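Local coordinates for protein DNA polymerase III subunit beta (Helicobacter pylori 26695, PDB 4S3I) that tethers DNA polymerases and other proteins to DNA as a sliding ring and so confers processivity on replication, at residues 124-129 and 191-196; 160-165 and 196-201; 223-228 and 236-241. All blocks are in the same frame, centred on the assembly; numbering follows the deposited sequence.

Interaction 1: residues 124-129 and 191-196; sequences DPKVSI and HSTEED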
ATOM      1  N   ASP A 124      17.061 -28.543 -24.711  1.00 40.30           N
ATOM      2  CA  ASP A 124      16.839 -29.969 -24.923  1.00 50.09           C
ATOM      3  C   ASP A 124      16.705 -30.584 -23.539  1.00 40.67           C
ATOM      4  O   ASP A 124      17.707 -30.855 -22.877  1.00 49.08           O
ATOM      5  CB  ASP A 124      18.013 -30.604 -25.661  1.00 60.55           C
ATOM      6  CG  ASP A 124      17.790 -30.692 -27.164  1.00 76.58           C
ATOM      7  OD1 ASP A 124      18.756 -30.417 -27.912  1.00 82.71           O
ATOM      8  OD2 ASP A 124      16.667 -31.045 -27.595  1.00 77.48           O
ATOM      9  N   PRO A 125      15.459 -30.800 -23.101  1.00 39.89           N
ATOM     10  CA  PRO A 125      15.172 -31.095 -21.692  1.00 41.23           C
ATOM     11  C   PRO A 125      15.815 -32.406 -21.253  1.00 41.25           C
ATOM     12  O   PRO A 125      15.880 -33.346 -22.050  1.00 48.82           O
ATOM     13  CB  PRO A 125      13.642 -31.231 -21.663  1.00 44.15           C
ATOM     14  CG  PRO A 125      13.151 -30.676 -23.005  1.00 48.60           C
ATOM     15  CD  PRO A 125      14.271 -30.953 -23.959  1.00 39.82           C
ATOM     16  N   LYS A 126      16.301 -32.456 -20.016  1.00 39.82           N
ATOM     17  CA  LYS A 126      16.807 -33.693 -19.428  1.00 40.60           C
ATOM     18  C   LYS A 126      15.744 -34.225 -18.491  1.00 39.88           C
ATOM     19  O   LYS A 126      15.714 -35.405 -18.159  1.00 41.07           O
ATOM     20  CB  LYS A 126      18.083 -33.437 -18.628  1.00 45.57           C
ATOM     21  CG  LYS A 126      19.262 -32.982 -19.458  1.00 58.60           C
ATOM     22  CD  LYS A 126      20.554 -33.076 -18.661  1.00 65.16           C
ATOM     23  CE  LYS A 126      21.758 -32.756 -19.530  1.00 68.43           C
ATOM     24  NZ  LYS A 126      23.008 -33.360 -18.991  1.00 71.93           N
ATOM     25  N   VAL A 127      14.883 -33.327 -18.043  1.00 38.65           N
ATOM     26  CA  VAL A 127      13.792 -33.718 -17.171  1.00 37.95           C
ATOM     27  C   VAL A 127      12.567 -32.898 -17.511  1.00 39.47           C
ATOM     28  O   VAL A 127      12.670 -31.717 -17.859  1.00 36.57           O
ATOM     29  CB  VAL A 127      14.164 -33.562 -15.678  1.00 37.36           C
ATOM     30  CG1 VAL A 127      14.512 -32.116 -15.365  1.00 38.69           C
ATOM     31  CG2 VAL A 127      13.023 -34.037 -14.775  1.00 36.71           C
ATOM     32  N   SER A 128      11.404 -33.531 -17.450  1.00 36.94           N
ATOM     33  CA  SER A 128      10.178 -32.807 -17.719  1.00 37.25           C
ATOM     34  C   SER A 128       9.042 -33.409 -16.919  1.00 35.82           C
ATOM     35  O   SER A 128       8.996 -34.623 -16.699  1.00 36.45           O
ATOM     36  CB  SER A 128       9.835 -32.849 -19.203  1.00 42.46           C
ATOM     37  OG  SER A 128       9.212 -34.069 -19.535  1.00 53.85           O
ATOM     38  N   ILE A 129       8.139 -32.542 -16.475  1.00 34.86           N
ATOM     39  CA  ILE A 129       6.888 -32.965 -15.878  1.00 35.22           C
ATOM     40  C   ILE A 129       5.725 -32.133 -16.418  1.00 38.49           C
ATOM     41  O   ILE A 129       5.904 -30.995 -16.875  1.00 34.15           O
ATOM     42  CB  ILE A 129       6.923 -32.858 -14.346  1.00 33.81           C
ATOM     43  CG1 ILE A 129       7.338 -31.451 -13.913  1.00 32.96           C
ATOM     44  CG2 ILE A 129       7.868 -33.891 -13.752  1.00 40.04           C
ATOM     45  CD1 ILE A 129       7.044 -31.185 -12.434  1.00 36.23           C
ATOM     46  N   HIS A 191       9.565 -37.553 -16.361  1.00 38.58           N
ATOM     47  CA  HIS A 191      10.366 -38.004 -17.492  1.00 41.39           C
ATOM     48  C   HIS A 191      11.749 -37.387 -17.376  1.00 47.70           C
ATOM     49  O   HIS A 191      11.890 -36.166 -17.311  1.00 48.44           O
ATOM     50  CB  HIS A 191       9.704 -37.629 -18.820  1.00 39.77           C
ATOM     51  CG  HIS A 191       8.309 -38.141 -18.951  1.00 49.94           C
ATOM     52  ND1 HIS A 191       8.009 -39.359 -19.527  1.00 56.58           N
ATOM     53  CD2 HIS A 191       7.125 -37.615 -18.547  1.00 51.80           C
ATOM     54  CE1 HIS A 191       6.705 -39.554 -19.486  1.00 59.11           C
ATOM     55  NE2 HIS A 191       6.145 -38.513 -18.895  1.00 56.80           N
ATOM     56  N   SER A 192      12.769 -38.236 -17.328  1.00 47.67           N
ATOM     57  CA  SER A 192      14.120 -37.779 -17.050  1.00 45.66           C
ATOM     58  C   SER A 192      15.124 -38.717 -17.686  1.00 48.24           C
ATOM     59  O   SER A 192      14.885 -39.921 -17.776  1.00 52.68           O
ATOM     60  CB  SER A 192      14.352 -37.688 -15.537  1.00 44.06           C
ATOM     61  OG  SER A 192      15.663 -37.241 -15.251  1.00 48.87           O
ATOM     62  N   THR A 193      16.245 -38.168 -18.137  1.00 44.74           N
ATOM     63  CA  THR A 193      17.309 -38.988 -18.707  1.00 55.11           C
ATOM     64  C   THR A 193      18.170 -39.598 -17.597  1.00 62.30           C
ATOM     65  O   THR A 193      18.810 -40.631 -17.786  1.00 68.67           O
ATOM     66  CB  THR A 193      18.166 -38.174 -19.691  1.00 53.88           C
ATOM     67  OG1 THR A 193      18.652 -36.999 -19.032  1.00 52.69           O
ATOM     68  CG2 THR A 193      17.324 -37.749 -20.893  1.00 44.46           C
ATOM     69  N   GLU A 194      18.171 -38.943 -16.443  1.00 65.83           N
ATOM     70  CA  GLU A 194      18.905 -39.409 -15.272  1.00 77.26           C
ATOM     71  C   GLU A 194      17.943 -39.911 -14.198  1.00 77.37           C
ATOM     72  O   GLU A 194      16.794 -39.464 -14.125  1.00 73.45           O
ATOM     73  CB  GLU A 194      19.759 -38.275 -14.691  1.00 87.66           C
ATOM     74  CG  GLU A 194      21.234 -38.327 -15.066  1.00 95.86           C
ATOM     75  CD  GLU A 194      22.121 -37.646 -14.033  1.00100.81           C
ATOM     76  OE1 GLU A 194      21.747 -36.555 -13.541  1.00 99.31           O
ATOM     77  OE2 GLU A 194      23.186 -38.213 -13.701  1.00102.41           O
ATOM     78  N   GLU A 195      18.417 -40.830 -13.358  1.00 77.06           N
ATOM     79  CA  GLU A 195      17.613 -41.341 -12.248  1.00 76.24           C
ATOM     80  C   GLU A 195      17.296 -40.241 -11.239  1.00 67.39           C
ATOM     81  O   GLU A 195      16.170 -40.136 -10.736  1.00 61.92           O
ATOM     82  CB  GLU A 195      18.332 -42.489 -11.537  1.00 84.65           C
ATOM     83  CG  GLU A 195      17.958 -43.887 -12.021  1.00 94.81           C
ATOM     84  CD  GLU A 195      18.248 -44.953 -10.975  1.00103.39           C
ATOM     85  OE1 GLU A 195      18.791 -44.603  -9.906  1.00104.37           O
ATOM     86  OE2 GLU A 195      17.928 -46.137 -11.216  1.00107.30           O
ATOM     87  N   ASP A 196      18.302 -39.434 -10.927  1.00 63.21           N
ATOM     88  CA  ASP A 196      18.113 -38.311 -10.019  1.00 66.59           C
ATOM     89  C   ASP A 196      18.682 -37.032 -10.618  1.00 60.52           C
ATOM     90  O   ASP A 196      19.762 -37.037 -11.229  1.00 63.49           O
ATOM     91  CB  ASP A 196      18.720 -38.603  -8.644  1.00 74.07           C
ATOM     92  CG  ASP A 196      17.773 -39.385  -7.745  1.00 83.97           C
ATOM     93  OD1 ASP A 196      17.092 -38.755  -6.903  1.00 85.46           O
ATOM     94  OD2 ASP A 196      17.705 -40.626  -7.886  1.00 88.52           O
TER

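Interaction 2: residues 160-165 and 196-201; sequences LMQFDQ and DISCIL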
ATOM      1  N   LEU A 160      14.891 -25.643  -3.928  1.00 30.70           N
ATOM      2  CA  LEU A 160      15.341 -26.910  -4.491  1.00 31.42           C
ATOM      3  C   LEU A 160      14.180 -27.723  -5.059  1.00 35.55           C
ATOM      4  O   LEU A 160      13.164 -27.899  -4.393  1.00 30.57           O
ATOM      5  CB  LEU A 160      16.073 -27.745  -3.444  1.00 31.89           C
ATOM      6  CG  LEU A 160      16.335 -29.199  -3.861  1.00 33.52           C
ATOM      7  CD1 LEU A 160      17.268 -29.279  -5.077  1.00 42.48           C
ATOM      8  CD2 LEU A 160      16.890 -30.028  -2.706  1.00 33.63           C
ATOM      9  N   MET A 161      14.341 -28.214  -6.289  1.00 31.71           N
ATOM     10  CA  MET A 161      13.433 -29.220  -6.839  1.00 35.12           C
ATOM     11  C   MET A 161      14.240 -30.472  -7.107  1.00 36.59           C
ATOM     12  O   MET A 161      15.093 -30.495  -8.002  1.00 34.91           O
ATOM     13  CB  MET A 161      12.769 -28.730  -8.130  1.00 34.99           C
ATOM     14  CG  MET A 161      11.843 -27.536  -7.926  1.00 34.85           C
ATOM     15  SD  MET A 161      11.263 -26.870  -9.492  1.00 39.76           S
ATOM     16  CE  MET A 161      10.043 -28.113  -9.965  1.00 41.39           C
ATOM     17  N   GLN A 162      13.985 -31.510  -6.319  1.00 32.84           N
ATOM     18  CA  GLN A 162      14.719 -32.761  -6.454  1.00 34.15           C
ATOM     19  C   GLN A 162      13.824 -33.826  -7.075  1.00 37.16           C
ATOM     20  O   GLN A 162      12.789 -34.193  -6.500  1.00 34.59           O
ATOM     21  CB  GLN A 162      15.216 -33.229  -5.087  1.00 42.70           C
ATOM     22  CG  GLN A 162      16.243 -34.355  -5.124  1.00 49.58           C
ATOM     23  CD  GLN A 162      16.887 -34.581  -3.759  1.00 59.99           C
ATOM     24  OE1 GLN A 162      17.978 -34.075  -3.481  1.00 65.65           O
ATOM     25  NE2 GLN A 162      16.203 -35.327  -2.897  1.00 61.39           N
ATOM     26  N   PHE A 163      14.214 -34.306  -8.254  1.00 34.92           N
ATOM     27  CA  PHE A 163      13.426 -35.293  -8.987  1.00 38.60           C
ATOM     28  C   PHE A 163      13.967 -36.692  -8.760  1.00 39.76           C
ATOM     29  O   PHE A 163      15.148 -36.952  -9.006  1.00 43.67           O
ATOM     30  CB  PHE A 163      13.461 -35.000 -10.491  1.00 38.72           C
ATOM     31  CG  PHE A 163      12.792 -33.711 -10.879  1.00 36.10           C
ATOM     32  CD1 PHE A 163      11.441 -33.684 -11.201  1.00 34.39           C
ATOM     33  CD2 PHE A 163      13.515 -32.529 -10.941  1.00 34.59           C
ATOM     34  CE1 PHE A 163      10.814 -32.498 -11.571  1.00 33.65           C
ATOM     35  CE2 PHE A 163      12.891 -31.328 -11.299  1.00 33.83           C
ATOM     36  CZ  PHE A 163      11.541 -31.319 -11.620  1.00 33.36           C
ATOM     37  N   ASP A 164      13.102 -37.588  -8.294  1.00 42.23           N
ATOM     38  CA  ASP A 164      13.425 -39.017  -8.240  1.00 45.32           C
ATOM     39  C   ASP A 164      12.566 -39.746  -9.270  1.00 46.43           C
ATOM     40  O   ASP A 164      11.393 -40.042  -9.007  1.00 44.89           O
ATOM     41  CB  ASP A 164      13.161 -39.582  -6.835  1.00 45.93           C
ATOM     42  CG  ASP A 164      13.591 -41.042  -6.688  1.00 52.22           C
ATOM     43  OD1 ASP A 164      13.317 -41.875  -7.583  1.00 56.13           O
ATOM     44  OD2 ASP A 164      14.210 -41.358  -5.654  1.00 61.29           O
ATOM     45  N   GLN A 165      13.149 -40.039 -10.431  1.00 47.45           N
ATOM     46  CA  GLN A 165      12.427 -40.699 -11.517  1.00 45.80           C
ATOM     47  C   GLN A 165      11.923 -42.083 -11.100  1.00 48.16           C
ATOM     48  O   GLN A 165      10.800 -42.464 -11.431  1.00 41.44           O
ATOM     49  CB  GLN A 165      13.301 -40.778 -12.781  1.00 45.40           C
ATOM     50  CG  GLN A 165      13.099 -42.031 -13.656  1.00 62.36           C
ATOM     51  CD  GLN A 165      11.915 -41.918 -14.606  1.00 70.88           C
ATOM     52  OE1 GLN A 165      11.007 -42.754 -14.589  1.00 71.99           O
ATOM     53  NE2 GLN A 165      11.930 -40.890 -15.452  1.00 72.73           N
ATOM     54  N   ASP A 196      18.302 -39.434 -10.927  1.00 63.21           N
ATOM     55  CA  ASP A 196      18.113 -38.311 -10.019  1.00 66.59           C
ATOM     56  C   ASP A 196      18.682 -37.032 -10.618  1.00 60.52           C
ATOM     57  O   ASP A 196      19.762 -37.037 -11.229  1.00 63.49           O
ATOM     58  CB  ASP A 196      18.720 -38.603  -8.644  1.00 74.07           C
ATOM     59  CG  ASP A 196      17.773 -39.385  -7.745  1.00 83.97           C
ATOM     60  OD1 ASP A 196      17.092 -38.755  -6.903  1.00 85.46           O
ATOM     61  OD2 ASP A 196      17.705 -40.626  -7.886  1.00 88.52           O
ATOM     62  N   ILE A 197      17.929 -35.944 -10.471  1.00 44.53           N
ATOM     63  CA  ILE A 197      18.357 -34.646 -10.983  1.00 43.40           C
ATOM     64  C   ILE A 197      17.794 -33.536 -10.112  1.00 41.81           C
ATOM     65  O   ILE A 197      16.626 -33.582  -9.698  1.00 38.24           O
ATOM     66  CB  ILE A 197      17.971 -34.438 -12.479  1.00 48.39           C
ATOM     67  CG1 ILE A 197      18.423 -33.056 -12.968  1.00 52.41           C
ATOM     68  CG2 ILE A 197      16.478 -34.614 -12.682  1.00 47.36           C
ATOM     69  CD1 ILE A 197      18.190 -32.807 -14.461  1.00 53.81           C
ATOM     70  N   SER A 198      18.633 -32.549  -9.811  1.00 37.17           N
ATOM     71  CA  SER A 198      18.222 -31.466  -8.928  1.00 39.99           C
ATOM     72  C   SER A 198      18.300 -30.127  -9.634  1.00 44.66           C
ATOM     73  O   SER A 198      19.313 -29.802 -10.259  1.00 49.74           O
ATOM     74  CB  SER A 198      19.083 -31.448  -7.666  1.00 38.32           C
ATOM     75  OG  SER A 198      18.730 -32.512  -6.812  1.00 47.13           O
ATOM     76  N   CYS A 199      17.224 -29.359  -9.537  1.00 34.71           N
ATOM     77  CA  CYS A 199      17.181 -28.019 -10.110  1.00 39.60           C
ATOM     78  C   CYS A 199      17.004 -27.015  -8.983  1.00 38.49           C
ATOM     79  O   CYS A 199      16.094 -27.159  -8.161  1.00 36.01           O
ATOM     80  CB  CYS A 199      16.009 -27.892 -11.088  1.00 33.86           C
ATOM     81  SG  CYS A 199      16.037 -29.055 -12.480  1.00 46.99           S
ATOM     82  N   ILE A 200      17.862 -25.998  -8.933  1.00 33.72           N
ATOM     83  CA  ILE A 200      17.681 -24.939  -7.947  1.00 33.04           C
ATOM     84  C   ILE A 200      17.220 -23.657  -8.636  1.00 32.55           C
ATOM     85  O   ILE A 200      17.995 -23.037  -9.384  1.00 33.07           O
ATOM     86  CB  ILE A 200      18.973 -24.637  -7.150  1.00 33.66           C
ATOM     87  CG1 ILE A 200      19.520 -25.894  -6.481  1.00 34.25           C
ATOM     88  CG2 ILE A 200      18.694 -23.593  -6.082  1.00 32.99           C
ATOM     89  CD1 ILE A 200      20.953 -25.727  -5.934  1.00 38.09           C
ATOM     90  N   LEU A 201      15.971 -23.268  -8.382  1.00 31.63           N
ATOM     91  CA  LEU A 201      15.389 -22.063  -8.966  1.00 35.81           C
ATOM     92  C   LEU A 201      15.632 -20.855  -8.063  1.00 37.13           C
ATOM     93  O   LEU A 201      15.300 -20.904  -6.881  1.00 36.12           O
ATOM     94  CB  LEU A 201      13.876 -22.193  -9.113  1.00 30.71           C
ATOM     95  CG  LEU A 201      13.139 -23.238  -9.935  1.00 44.80           C
ATOM     96  CD1 LEU A 201      11.980 -22.565 -10.633  1.00 51.23           C
ATOM     97  CD2 LEU A 201      14.019 -23.902 -10.936  1.00 48.10           C
TER
HETATM   98  O   HOH W   1      20.231 -32.193  -4.744  1.00 43.83           O

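Interaction 3: residues 223-228 and 236-241; sequences GMLAVI and FTKLID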
ATOM      1  N   GLY A 223      19.164 -28.763 -16.933  1.00 46.72           N
ATOM      2  CA  GLY A 223      20.191 -28.699 -15.909  1.00 49.13           C
ATOM      3  C   GLY A 223      20.877 -27.345 -15.889  1.00 51.61           C
ATOM      4  O   GLY A 223      21.719 -27.084 -15.026  1.00 54.03           O
ATOM      5  N   MET A 224      20.514 -26.480 -16.835  1.00 40.89           N
ATOM      6  CA  MET A 224      21.087 -25.136 -16.910  1.00 40.91           C
ATOM      7  C   MET A 224      20.003 -24.070 -16.816  1.00 39.71           C
ATOM      8  O   MET A 224      20.148 -23.075 -16.105  1.00 38.94           O
ATOM      9  CB  MET A 224      21.908 -24.975 -18.197  1.00 39.15           C
ATOM     10  CG  MET A 224      23.118 -25.889 -18.246  1.00 48.05           C
ATOM     11  SD  MET A 224      24.034 -25.768 -19.793  1.00 97.03           S
ATOM     12  CE  MET A 224      24.498 -24.033 -19.762  1.00 51.66           C
ATOM     13  N   LEU A 225      18.912 -24.293 -17.540  1.00 36.45           N
ATOM     14  CA  LEU A 225      17.754 -23.418 -17.493  1.00 35.36           C
ATOM     15  C   LEU A 225      16.548 -24.261 -17.107  1.00 34.78           C
ATOM     16  O   LEU A 225      16.531 -25.477 -17.326  1.00 36.19           O
ATOM     17  CB  LEU A 225      17.491 -22.781 -18.860  1.00 37.01           C
ATOM     18  CG  LEU A 225      18.612 -21.985 -19.537  1.00 44.11           C
ATOM     19  CD1 LEU A 225      18.160 -21.524 -20.909  1.00 45.96           C
ATOM     20  CD2 LEU A 225      19.027 -20.779 -18.695  1.00 36.07           C
ATOM     21  N   ALA A 226      15.542 -23.620 -16.531  1.00 33.78           N
ATOM     22  CA  ALA A 226      14.238 -24.248 -16.404  1.00 33.27           C
ATOM     23  C   ALA A 226      13.254 -23.451 -17.248  1.00 38.73           C
ATOM     24  O   ALA A 226      13.278 -22.212 -17.253  1.00 36.64           O
ATOM     25  CB  ALA A 226      13.796 -24.299 -14.970  1.00 32.59           C
ATOM     26  N   VAL A 227      12.385 -24.165 -17.953  1.00 32.94           N
ATOM     27  CA  VAL A 227      11.390 -23.550 -18.812  1.00 32.63           C
ATOM     28  C   VAL A 227       9.995 -24.014 -18.404  1.00 32.14           C
ATOM     29  O   VAL A 227       9.739 -25.215 -18.298  1.00 32.49           O
ATOM     30  CB  VAL A 227      11.663 -23.894 -20.292  1.00 38.42           C
ATOM     31  CG1 VAL A 227      10.520 -23.404 -21.187  1.00 40.11           C
ATOM     32  CG2 VAL A 227      12.992 -23.296 -20.730  1.00 33.95           C
ATOM     33  N   ILE A 228       9.092 -23.066 -18.172  1.00 31.43           N
ATOM     34  CA  ILE A 228       7.727 -23.405 -17.798  1.00 31.04           C
ATOM     35  C   ILE A 228       6.767 -22.876 -18.852  1.00 36.93           C
ATOM     36  O   ILE A 228       6.845 -21.703 -19.234  1.00 32.03           O
ATOM     37  CB  ILE A 228       7.379 -22.826 -16.420  1.00 32.29           C
ATOM     38  CG1 ILE A 228       8.284 -23.448 -15.356  1.00 36.98           C
ATOM     39  CG2 ILE A 228       5.924 -23.067 -16.077  1.00 29.92           C
ATOM     40  CD1 ILE A 228       8.080 -22.873 -13.959  1.00 39.11           C
ATOM     41  N   PHE A 236      11.211 -18.694 -18.707  1.00 31.04           N
ATOM     42  CA  PHE A 236      12.451 -19.387 -18.372  1.00 31.61           C
ATOM     43  C   PHE A 236      13.230 -18.676 -17.268  1.00 31.44           C
ATOM     44  O   PHE A 236      13.092 -17.467 -17.060  1.00 31.06           O
ATOM     45  CB  PHE A 236      13.342 -19.574 -19.595  1.00 32.47           C
ATOM     46  CG  PHE A 236      14.212 -18.381 -19.904  1.00 34.77           C
ATOM     47  CD1 PHE A 236      15.494 -18.274 -19.368  1.00 34.82           C
ATOM     48  CD2 PHE A 236      13.750 -17.371 -20.742  1.00 36.10           C
ATOM     49  CE1 PHE A 236      16.300 -17.161 -19.647  1.00 37.13           C
ATOM     50  CE2 PHE A 236      14.547 -16.272 -21.040  1.00 37.72           C
ATOM     51  CZ  PHE A 236      15.822 -16.164 -20.485  1.00 33.23           C
ATOM     52  N   THR A 237      14.053 -19.446 -16.571  1.00 31.80           N
ATOM     53  CA  THR A 237      15.013 -18.892 -15.631  1.00 31.90           C
ATOM     54  C   THR A 237      16.296 -19.680 -15.683  1.00 32.82           C
ATOM     55  O   THR A 237      16.291 -20.901 -15.886  1.00 33.18           O
ATOM     56  CB  THR A 237      14.482 -18.876 -14.173  1.00 40.03           C
ATOM     57  OG1 THR A 237      15.503 -18.362 -13.301  1.00 36.28           O
ATOM     58  CG2 THR A 237      14.106 -20.283 -13.720  1.00 31.22           C
ATOM     59  N   LYS A 238      17.408 -18.977 -15.529  1.00 33.29           N
ATOM     60  CA  LYS A 238      18.665 -19.663 -15.336  1.00 34.21           C
ATOM     61  C   LYS A 238      18.555 -20.323 -13.970  1.00 34.65           C
ATOM     62  O   LYS A 238      17.851 -19.818 -13.086  1.00 34.18           O
ATOM     63  CB  LYS A 238      19.831 -18.677 -15.366  1.00 46.00           C
ATOM     64  CG  LYS A 238      21.187 -19.345 -15.417  1.00 56.40           C
ATOM     65  CD  LYS A 238      22.330 -18.362 -15.147  1.00 67.93           C
ATOM     66  CE  LYS A 238      22.471 -17.293 -16.227  1.00 71.94           C
ATOM     67  NZ  LYS A 238      23.730 -16.489 -16.062  1.00 71.82           N
ATOM     68  N   LEU A 239      19.212 -21.464 -13.807  1.00 34.61           N
ATOM     69  CA  LEU A 239      19.231 -22.150 -12.521  1.00 35.73           C
ATOM     70  C   LEU A 239      20.443 -21.688 -11.715  1.00 39.80           C
ATOM     71  O   LEU A 239      21.426 -21.184 -12.274  1.00 35.80           O
ATOM     72  CB  LEU A 239      19.320 -23.668 -12.716  1.00 35.00           C
ATOM     73  CG  LEU A 239      18.236 -24.388 -13.518  1.00 41.23           C
ATOM     74  CD1 LEU A 239      18.471 -25.906 -13.557  1.00 40.30           C
ATOM     75  CD2 LEU A 239      16.864 -24.075 -12.972  1.00 41.93           C
ATOM     76  N   ILE A 240      20.379 -21.873 -10.401  1.00 36.07           N
ATOM     77  CA  ILE A 240      21.558 -21.689  -9.564  1.00 40.69           C
ATOM     78  C   ILE A 240      22.465 -22.914  -9.630  1.00 44.73           C
ATOM     79  O   ILE A 240      22.023 -24.036  -9.359  1.00 40.68           O
ATOM     80  CB  ILE A 240      21.177 -21.432  -8.106  1.00 39.91           C
ATOM     81  CG1 ILE A 240      20.296 -20.186  -8.014  1.00 37.57           C
ATOM     82  CG2 ILE A 240      22.432 -21.273  -7.252  1.00 39.34           C
ATOM     83  CD1 ILE A 240      19.831 -19.864  -6.606  1.00 37.08           C
ATOM     84  N   ASP A 241      23.730 -22.695  -9.986  1.00 51.43           N
ATOM     85  CA  ASP A 241      24.712 -23.773 -10.073  1.00 64.13           C
ATOM     86  C   ASP A 241      25.233 -24.187  -8.709  1.00 66.19           C
ATOM     87  O   ASP A 241      25.435 -23.349  -7.834  1.00 65.43           O
ATOM     88  CB  ASP A 241      25.906 -23.346 -10.927  1.00 73.08           C
ATOM     89  CG  ASP A 241      25.604 -23.372 -12.404  1.00 79.34           C
ATOM     90  OD1 ASP A 241      24.990 -24.359 -12.868  1.00 78.81           O
ATOM     91  OD2 ASP A 241      25.980 -22.403 -13.096  1.00 84.47           O
TER

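Interaction 1: residues 124-129 and 191-196
Three backbone hydrogen bonds tie S128 to H191 and K126 to T193. S128 and H191 form an antiparallel hydrogen-bonded pair: S128 N reaches H191 O at 2.7 Å, and H191 N returns to S128 O at 3.0 Å, with N-H...O angles of 155° and 162°. Two residues along, T193 N donates a hydrogen bond to K126 O at 2.8 Å. The same carbonyl oxygen has a weak, long bond from T193 OG1 (3.5 Å) and a CA-H...O contact from S192 CA (3.1 Å), so three groups converge on it.

Side-chain contacts fall on the two faces of this pairing. V127 and S192, the non-hydrogen-bonded pair, share one face, where V127 CG2 lies 4.0 Å from S192 CB. With OG anti to the backbone N (chi1 -180°), the S192 hydroxyl turns along its own chain and donates to a lone pair of E194 O at 2.7 Å, in the carbonyl plane, a bond that spans the first residues after the strand. On the other face S128 OG sits 3.7 Å from H191 CB, while S128 O lies at the edge of the imidazole, in its plane. The K126 aliphatic stem starts beside T193 OG1 and then runs away from it.

V127 also packs on F163 and I197, whereas H191 and T193 are exposed. K126 and V127 both face S221 on the neighbouring strand 217-221. That geometry is a classic beta bulge, set where strand 127-131 begins and pairs with strand 190-192, the outermost of its antiparallel sheet within this chain.

Interaction 2: residues 160-165 and 196-201
An antiparallel strand pair at the margin of a beta sheet joins 160-165 to 196-201; strand 196-202 is the outermost of that sheet within the chain. The short axes run at 165° to each other, 4.7 Å apart at closest. M161 with C199 and F163 with I197 are the hydrogen-bonded pairs. M161 N to C199 O measures 2.8 Å and C199 N to M161 O 2.9 Å, the latter nearly straight at 172°. F163 N to I197 O is equally short, but the return bond from I197 N to F163 O is weak, consistent with a looser pairing toward D196.

The face of M161, F163, I197 and C199 is apolar. F163 and I197 lie side by side and point the same way, with F163 CB 3.7 Å from I197 CG2; I197 O sits at the ring edge, in its plane. Farther along the ring, C199 SG approaches F163 CE2 at 4.1 Å, an oblique sulfur-aromatic contact. The M161 chain bends at its last torsion, and its SD meets L201 CG. V127, I129 and L170 also pack on F163, placing the ring in the core.

The other face is polar at the D164, D196, Q162 and S198 end and apolar at the L160-I200 end, where L160 CD1 also covers S198 CB at 3.8 Å. A water bridges S198 OG, at 2.6 Å, and Q162 OE1. D164 and D196 bring like charges near each other, with carboxylate planes 72° apart; D164 OD1 is held by H167 N, and D196 is poorly ordered. The whole is an antiparallel pair at a sheet margin in the central domain of the beta sliding ring, with one apolar face and one mixed.

Interaction 3: residues 223-228 and 236-241
L239 points its side chain at 223-228 and straddles the chain there: CD1 rests 3.6 Å from G223 C, while CD2 lies 3.7 Å from A226 CB. Its CG stands anti to the carbonyl carbon (chi1 -59°), which sets the fork against the M224 carbonyl. That carbonyl accepts a bond from L239 N at 3.0 Å, with the donor tilted 27° from the carbonyl plane.

On the face opposite A226 and T237, L225 reaches across to its partner K238, laying CD2 3.6 Å from K238 CA; the same methyl approaches the F236 ring obliquely. V227 crosses F236 at an angle, CG2 meeting F236 CB at 3.9 Å, and the F236 ring stacks edge-to-face with F120. A226 and T237 exchange the two backbone bonds of their hydrogen-bonded pair, with A226 N to T237 O at 2.9 Å. The T237 hydroxyl instead donates to K238 O at 2.8 Å.

In this beta hairpin, three backbone bonds set the register and apolar contacts lie on both faces. The buried T237 hydroxyl is satisfied within its own segment, so cohesion between the side chains across the contact is essentially apolar.

From the N terminus, 124-129 comes first and 160-165 second; then 191-196 returns to close interaction 1, and 196-201 closes interaction 2. The segments therefore alternate along the chain, the two loops cross, and D196 belongs to both contacts. E195 O and Q165 N are probably hydrogen-bonded where they meet, and V127 CG1 packs on I197 CD1, so the two sheets that carry these strands meet here. Interaction 3 opens only afterwards and closes a short hairpin loop. It shares a sheet with interaction 1 without touching it, but meets interaction 2 through I200 O and I240 N, probably hydrogen-bonded, and through L201 against L239.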